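Heat shock protein STI1 (Saccharomyces cerevisiae, PDB 3UPV) is an Hsp70- and Hsp90-binding adaptor built of TPR repeats, represented here by its TPR2B domain in complex with a C-terminal Hsp70 peptide. Local coordinates at residues A[22-25]-A[26-30]. Sequence-based numbering, arbitrary orientation.
Sequences NAVK and AYTEM
T28 turns its hydroxyl back along the helix onto the carbonyl of V24, one turn earlier, where OG1 donates to V24 O over 2.8 Å. The torsion that allows this sets OG1 anti to the carbonyl carbon and beside the backbone N (chi1 -62°), while CG2 takes the position anti to N. The hydroxyl stands above the carbonyl plane, 39° out of it, and the amide of T28 reaches the same oxygen from the opposite face, with T28 N 2.9 Å from V24 O. Two donors of one residue thus grip a single carbonyl.

Y27 leans toward the N-terminal end of the helix, its CG anti to the carbonyl carbon (chi1 -65°). The ring slants past the preceding turn: Y27 CD2 lies 3.1 Å from A23 O, and Y27 CE2 packs against the methyl of A23, with A23 CB at 4.0 Å. A23 O also accepts the backbone bond from Y27 N (2.9 Å).

These turns belong to helix 20-33, the second helix of TPR 7, whose antiparallel helix pair begins with helix 2-16. The i to i+4 backbone bonds of helix 20-33 continue with A26 N to N22 O (2.9 Å) and E29 N to K25 O (3.1 Å).

Farther out, A23 fits between the two flanking helices, touching Y14 on helix 2-16 and A47 on helix 38-50. Y27 meets N43 and R44 of the latter and packs on an apolar side chain of the Hsp70 peptide. Replacing Y27 by alanine is likely to leave the A23 methyl without its aromatic neighbour and to open a gap beside the bound peptide. R44 also hydrogen-bonds through NH1 to T28 OG1, tying the hydroxyl already committed to V24 to the first helix of TPR 8.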
ATOM      1  N   ASN A  22       7.242  15.099   1.410  1.00  9.53           N
ATOM      2  CA  ASN A  22       6.250  15.743   2.262  1.00 10.19           C
ATOM      3  C   ASN A  22       5.032  14.848   2.560  1.00 11.20           C
ATOM      4  O   ASN A  22       4.531  14.895   3.688  1.00 11.66           O
ATOM      5  CB  ASN A  22       5.841  17.148   1.722  1.00  9.98           C
ATOM      6  CG  ASN A  22       6.830  18.221   2.125  1.00 10.64           C
ATOM      7  OD1 ASN A  22       7.341  18.216   3.267  1.00 13.92           O
ATOM      8  ND2 ASN A  22       7.135  19.146   1.196  1.00 12.82           N
ATOM      9  N   ALA A  23       4.586  14.032   1.584  1.00 10.35           N
ATOM     10  CA  ALA A  23       3.633  12.948   1.870  1.00  9.06           C
ATOM     11  C   ALA A  23       4.129  12.016   2.964  1.00  9.29           C
ATOM     12  O   ALA A  23       3.360  11.680   3.849  1.00  8.61           O
ATOM     13  CB  ALA A  23       3.321  12.136   0.616  1.00  7.93           C
ATOM     14  N   VAL A  24       5.406  11.540   2.895  1.00  8.89           N
ATOM     15  CA  VAL A  24       5.958  10.715   3.961  1.00  9.65           C
ATOM     16  C   VAL A  24       5.759  11.397   5.303  1.00 10.14           C
ATOM     17  O   VAL A  24       5.309  10.743   6.282  1.00  9.85           O
ATOM     18  CB  VAL A  24       7.451  10.386   3.644  1.00  8.31           C
ATOM     19  CG1 VAL A  24       8.131   9.810   4.860  1.00  8.43           C
ATOM     20  CG2 VAL A  24       7.460   9.370   2.483  1.00  6.90           C
ATOM     21  N   LYS A  25       6.046  12.712   5.337  1.00 10.27           N
ATOM     22  CA  LYS A  25       6.041  13.423   6.599  1.00 10.66           C
ATOM     23  C   LYS A  25       4.602  13.484   7.121  1.00 10.76           C
ATOM     24  O   LYS A  25       4.341  13.229   8.316  1.00 10.01           O
ATOM     25  CB  LYS A  25       6.636  14.820   6.360  1.00 12.33           C
ATOM     26  CG  LYS A  25       6.749  15.723   7.508  1.00 18.84           C
ATOM     27  CD  LYS A  25       7.880  16.720   7.174  1.00 25.08           C
ATOM     28  CE  LYS A  25       9.259  16.014   7.103  1.00 26.83           C
ATOM     29  NZ  LYS A  25      10.346  16.969   6.808  1.00 27.30           N
ATOM     30  N   ALA A  26       3.667  13.795   6.210  1.00  8.48           N
ATOM     31  CA  ALA A  26       2.245  13.893   6.602  1.00  8.16           C
ATOM     32  C   ALA A  26       1.709  12.548   7.081  1.00  8.45           C
ATOM     33  O   ALA A  26       0.984  12.521   8.058  1.00  8.15           O
ATOM     34  CB  ALA A  26       1.388  14.504   5.409  1.00  9.07           C
ATOM     35  N   TYR A  27       2.078  11.442   6.423  1.00  9.22           N
ATOM     36  CA  TYR A  27       1.557  10.141   6.806  1.00  8.17           C
ATOM     37  C   TYR A  27       2.187   9.651   8.105  1.00  8.90           C
ATOM     38  O   TYR A  27       1.572   8.929   8.868  1.00  7.66           O
ATOM     39  CB  TYR A  27       1.668   9.115   5.664  1.00  8.52           C
ATOM     40  CG  TYR A  27       0.790   9.506   4.488  1.00  7.53           C
ATOM     41  CD1 TYR A  27      -0.564   9.867   4.703  1.00 10.45           C
ATOM     42  CD2 TYR A  27       1.273   9.506   3.170  1.00  6.72           C
ATOM     43  CE1 TYR A  27      -1.419  10.219   3.651  1.00 10.48           C
ATOM     44  CE2 TYR A  27       0.368   9.837   2.082  1.00  6.37           C
ATOM     45  CZ  TYR A  27      -0.932  10.180   2.329  1.00  9.68           C
ATOM     46  OH  TYR A  27      -1.738  10.459   1.243  1.00  7.87           O
ATOM     47  N   THR A  28       3.413  10.064   8.375  1.00  8.61           N
ATOM     48  CA  THR A  28       3.996   9.773   9.649  1.00  8.34           C
ATOM     49  C   THR A  28       3.207  10.478  10.748  1.00  8.88           C
ATOM     50  O   THR A  28       2.952   9.871  11.809  1.00  9.67           O
ATOM     51  CB  THR A  28       5.497  10.200   9.636  1.00  9.23           C
ATOM     52  OG1 THR A  28       6.212   9.431   8.637  1.00 10.73           O
ATOM     53  CG2 THR A  28       6.152   9.924  11.017  1.00 10.62           C
ATOM     54  N   GLU A  29       2.757  11.704  10.482  1.00  9.81           N
ATOM     55  CA  GLU A  29       1.939  12.376  11.448  1.00  9.65           C
ATOM     56  C   GLU A  29       0.589  11.686  11.603  1.00 10.80           C
ATOM     57  O   GLU A  29       0.134  11.552  12.752  1.00 11.07           O
ATOM     58  CB  GLU A  29       1.761  13.866  11.095  1.00  9.98           C
ATOM     59  CG  GLU A  29       0.806  14.559  12.087  1.00 10.89           C
ATOM     60  CD  GLU A  29       0.586  16.081  11.892  1.00 19.06           C
ATOM     61  OE1 GLU A  29       0.945  16.664  10.861  1.00 22.38           O
ATOM     62  OE2 GLU A  29      -0.035  16.718  12.900  1.00 20.64           O
ATOM     63  N   MET A  30      -0.072  11.294  10.482  1.00 11.38           N
ATOM     64  CA  MET A  30      -1.322  10.516  10.548  1.00 10.89           C
ATOM     65  C   MET A  30      -1.145   9.263  11.455  1.00 10.55           C
ATOM     66  O   MET A  30      -2.001   8.919  12.269  1.00  9.78           O
ATOM     67  CB  MET A  30      -1.757  10.079   9.166  1.00  8.71           C
ATOM     68  CG  MET A  30      -3.211   9.464   9.141  1.00  9.72           C
ATOM     69  SD  MET A  30      -3.546   8.981   7.474  1.00 10.80           S
ATOM     70  CE  MET A  30      -5.036   8.007   7.864  1.00  6.86           C
TER